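Local atomic coordinates of hydrolase, HAD superfamily, subfamily III A (PDB entry 3N1U), a protein that probably hydrolyses 3-deoxy-D-manno-octulosonate 8-phosphate to 3-deoxy-D-manno-octulosonate and inorganic phosphate, using magnesium, in lipopolysaccharide biosynthesis. Residues Ile68-Asn73 with Gly91-Arg96. Residues are numbered along the deposited sequence; the frame is centred on the assembly and turned at random.
Sequences ITTAQN and GQVDKR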
ATOM      1  N   ILE A  68     -20.262  -7.383 -11.630  1.00 30.54           N
ATOM      2  CA  ILE A  68     -20.729  -6.390 -12.618  1.00 30.91           C
ATOM      3  C   ILE A  68     -19.741  -5.226 -12.520  1.00 30.77           C
ATOM      4  O   ILE A  68     -19.615  -4.571 -11.469  1.00 30.00           O
ATOM      5  CB  ILE A  68     -22.183  -5.871 -12.368  1.00 31.13           C
ATOM      6  CG1 ILE A  68     -23.173  -7.028 -12.342  1.00 30.85           C
ATOM      7  CG2 ILE A  68     -22.570  -4.811 -13.444  1.00 32.26           C
ATOM      8  CD1 ILE A  68     -24.648  -6.617 -12.053  1.00 33.62           C
ATOM      9  N   THR A  69     -19.040  -4.982 -13.610  1.00 31.30           N
ATOM     10  CA  THR A  69     -17.954  -3.991 -13.561  1.00 32.86           C
ATOM     11  C   THR A  69     -17.978  -3.072 -14.785  1.00 35.19           C
ATOM     12  O   THR A  69     -18.427  -3.495 -15.878  1.00 35.64           O
ATOM     13  CB  THR A  69     -16.539  -4.684 -13.454  1.00 32.00           C
ATOM     14  OG1 THR A  69     -15.545  -3.658 -13.446  1.00 35.55           O
ATOM     15  CG2 THR A  69     -16.270  -5.583 -14.651  1.00 33.89           C
ATOM     16  N   THR A  70     -17.477  -1.835 -14.581  1.00 35.17           N
ATOM     17  CA  THR A  70     -17.174  -0.926 -15.695  1.00 37.75           C
ATOM     18  C   THR A  70     -15.846  -1.280 -16.389  1.00 38.34           C
ATOM     19  O   THR A  70     -15.680  -1.013 -17.598  1.00 39.30           O
ATOM     20  CB  THR A  70     -17.191   0.549 -15.219  1.00 38.20           C
ATOM     21  OG1 THR A  70     -18.464   0.799 -14.591  1.00 39.81           O
ATOM     22  CG2 THR A  70     -16.991   1.555 -16.422  1.00 40.50           C
ATOM     23  N   ALA A  71     -14.926  -1.909 -15.642  1.00 37.65           N
ATOM     24  CA  ALA A  71     -13.639  -2.349 -16.204  1.00 38.97           C
ATOM     25  C   ALA A  71     -13.893  -3.244 -17.436  1.00 41.07           C
ATOM     26  O   ALA A  71     -14.866  -3.994 -17.470  1.00 41.18           O
ATOM     27  CB  ALA A  71     -12.770  -3.101 -15.121  1.00 38.53           C
ATOM     28  N   GLN A  72     -13.039  -3.121 -18.453  1.00 42.06           N
ATOM     29  CA  GLN A  72     -13.156  -3.901 -19.697  1.00 44.69           C
ATOM     30  C   GLN A  72     -11.897  -4.730 -19.954  1.00 43.67           C
ATOM     31  O   GLN A  72     -11.856  -5.527 -20.861  1.00 44.50           O
ATOM     32  CB  GLN A  72     -13.335  -2.968 -20.903  1.00 46.22           C
ATOM     33  CG  GLN A  72     -14.743  -2.396 -21.064  1.00 52.43           C
ATOM     34  CD  GLN A  72     -14.920  -1.544 -22.309  1.00 59.12           C
ATOM     35  OE1 GLN A  72     -14.011  -0.806 -22.715  1.00 61.80           O
ATOM     36  NE2 GLN A  72     -16.111  -1.633 -22.925  1.00 61.37           N
ATOM     37  N   ASN A  73     -10.848  -4.517 -19.183  1.00 42.19           N
ATOM     38  CA  ASN A  73      -9.571  -5.110 -19.580  1.00 42.60           C
ATOM     39  C   ASN A  73      -9.477  -6.617 -19.227  1.00 40.60           C
ATOM     40  O   ASN A  73     -10.272  -7.130 -18.441  1.00 39.70           O
ATOM     41  CB  ASN A  73      -8.424  -4.294 -18.974  1.00 42.69           C
ATOM     42  CG  ASN A  73      -8.521  -4.233 -17.464  1.00 45.74           C
ATOM     43  OD1 ASN A  73      -8.146  -5.179 -16.800  1.00 53.14           O
ATOM     44  ND2 ASN A  73      -9.094  -3.158 -16.926  1.00 48.47           N
ATOM     45  N   GLY A  91     -17.438  -3.768 -18.741  1.00 38.98           N
ATOM     46  CA  GLY A  91     -17.737  -2.560 -19.522  1.00 39.33           C
ATOM     47  C   GLY A  91     -19.084  -1.943 -19.257  1.00 40.65           C
ATOM     48  O   GLY A  91     -19.608  -1.251 -20.121  1.00 41.97           O
ATOM     49  N   GLN A  92     -19.685  -2.189 -18.078  1.00 38.57           N
ATOM     50  CA  GLN A  92     -21.074  -1.715 -17.827  1.00 38.64           C
ATOM     51  C   GLN A  92     -20.924  -0.383 -17.144  1.00 38.27           C
ATOM     52  O   GLN A  92     -20.430  -0.327 -16.005  1.00 37.20           O
ATOM     53  CB  GLN A  92     -21.836  -2.686 -16.895  1.00 38.58           C
ATOM     54  CG  GLN A  92     -21.873  -4.151 -17.454  1.00 40.60           C
ATOM     55  CD  GLN A  92     -22.603  -4.220 -18.820  1.00 41.62           C
ATOM     56  OE1 GLN A  92     -23.771  -3.855 -18.932  1.00 42.34           O
ATOM     57  NE2 GLN A  92     -21.894  -4.678 -19.861  1.00 45.12           N
ATOM     58  N   VAL A  93     -21.293   0.697 -17.841  1.00 39.05           N
ATOM     59  CA  VAL A  93     -21.117   2.044 -17.300  1.00 39.96           C
ATOM     60  C   VAL A  93     -22.322   2.351 -16.413  1.00 40.11           C
ATOM     61  O   VAL A  93     -22.167   2.758 -15.258  1.00 39.26           O
ATOM     62  CB  VAL A  93     -21.014   3.099 -18.425  1.00 41.63           C
ATOM     63  CG1 VAL A  93     -21.298   4.504 -17.875  1.00 44.60           C
ATOM     64  CG2 VAL A  93     -19.641   3.005 -19.109  1.00 42.48           C
ATOM     65  N   ASP A  94     -23.514   2.184 -16.986  1.00 39.88           N
ATOM     66  CA  ASP A  94     -24.738   2.047 -16.195  1.00 40.72           C
ATOM     67  C   ASP A  94     -24.951   0.538 -15.993  1.00 38.70           C
ATOM     68  O   ASP A  94     -24.962  -0.206 -16.983  1.00 39.02           O
ATOM     69  CB  ASP A  94     -25.945   2.657 -16.922  1.00 42.49           C
ATOM     70  CG  ASP A  94     -27.160   2.820 -16.007  1.00 44.73           C
ATOM     71  OD1 ASP A  94     -27.724   1.802 -15.545  1.00 42.33           O
ATOM     72  OD2 ASP A  94     -27.574   3.974 -15.764  1.00 48.00           O
ATOM     73  N   LYS A  95     -25.122   0.123 -14.730  1.00 36.80           N
ATOM     74  CA  LYS A  95     -25.109  -1.298 -14.305  1.00 34.95           C
ATOM     75  C   LYS A  95     -26.506  -1.936 -14.176  1.00 35.39           C
ATOM     76  O   LYS A  95     -26.619  -3.149 -13.964  1.00 33.74           O
ATOM     77  CB  LYS A  95     -24.372  -1.426 -12.966  1.00 33.82           C
ATOM     78  CG  LYS A  95     -22.858  -1.013 -13.059  1.00 33.27           C
ATOM     79  CD  LYS A  95     -22.105  -1.355 -11.770  1.00 28.32           C
ATOM     80  CE  LYS A  95     -20.579  -1.150 -11.971  1.00 29.11           C
ATOM     81  NZ  LYS A  95     -19.840  -1.484 -10.731  1.00 30.26           N
ATOM     82  N   ARG A  96     -27.549  -1.122 -14.320  1.00 36.35           N
ATOM     83  CA  ARG A  96     -28.937  -1.593 -14.075  1.00 37.92           C
ATOM     84  C   ARG A  96     -29.298  -2.704 -15.031  1.00 39.12           C
ATOM     85  O   ARG A  96     -29.940  -3.686 -14.648  1.00 38.96           O
ATOM     86  CB  ARG A  96     -29.935  -0.425 -14.177  1.00 40.41           C
ATOM     87  CG  ARG A  96     -29.764   0.588 -13.003  1.00 41.53           C
ATOM     88  CD  ARG A  96     -30.690   1.778 -13.127  1.00 44.83           C
ATOM     89  NE  ARG A  96     -30.336   2.639 -14.249  1.00 46.92           N
ATOM     90  CZ  ARG A  96     -31.138   3.541 -14.802  1.00 48.09           C
ATOM     91  NH1 ARG A  96     -32.388   3.706 -14.365  1.00 51.29           N
ATOM     92  NH2 ARG A  96     -30.692   4.273 -15.813  1.00 49.05           N
TER
HETATM   93  O   HOH W   1     -17.443  -0.359 -12.033  1.00 37.52           O
HETATM   94  O   HOH W   2     -19.462   3.246 -14.301  1.00 45.93           O
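K95 of 91-96 reaches I68 at the end of strand 64-68 in a Rossmann-like HAD fold. Segment 68-73 runs from that end and loop 91-96 follows strand 87-89, both at the C-terminal ends of the parallel strands. K95 NZ donates to I68 O at 3.2 Å and meets it from above the carbonyl plane. The same NZ forms salt bridges to D25 and D122, bonds to Y115 OH and donates to water 1, which also accepts from T70 N. Five partners thus share this nitrogen. D25 also binds the calcium, with D27 and D118, and the K95 side chain lies about 5 Å from the ion. The position fits the conserved lysine of HAD phosphatases, which probably helps to balance the acidic cluster and steady the phosphate.

T70 OG1 lies beside its own backbone N (chi1 -55°) and donates to Q92 O at 2.7 Å. Water 2 bridges T70 and V93, donating to the same hydroxyl oxygen and to V93 O. Q92 N gives a nearly straight bond (172°) to T69 O, and G91 N donates to A71 O at 2.9 Å. T69 OG1 accepts from A71 N in an ST turn. D94 OD1 accepts from R96 N as helix 96-106 begins; R96 also grips the carboxylate side-on through NE and NH2.

The aliphatic chain of K95 is extended beyond CG and runs antiparallel to the I68 side chain, with CG2 of I68 against K95 CB, CG and CD. Q92 CB and CG touch this methyl more loosely. T70 CG2 meets V93 CG2 at 4.0 Å, near Y180 and Q183 of the second subunit. Q72 CG rests on G91 CA at 3.4 Å.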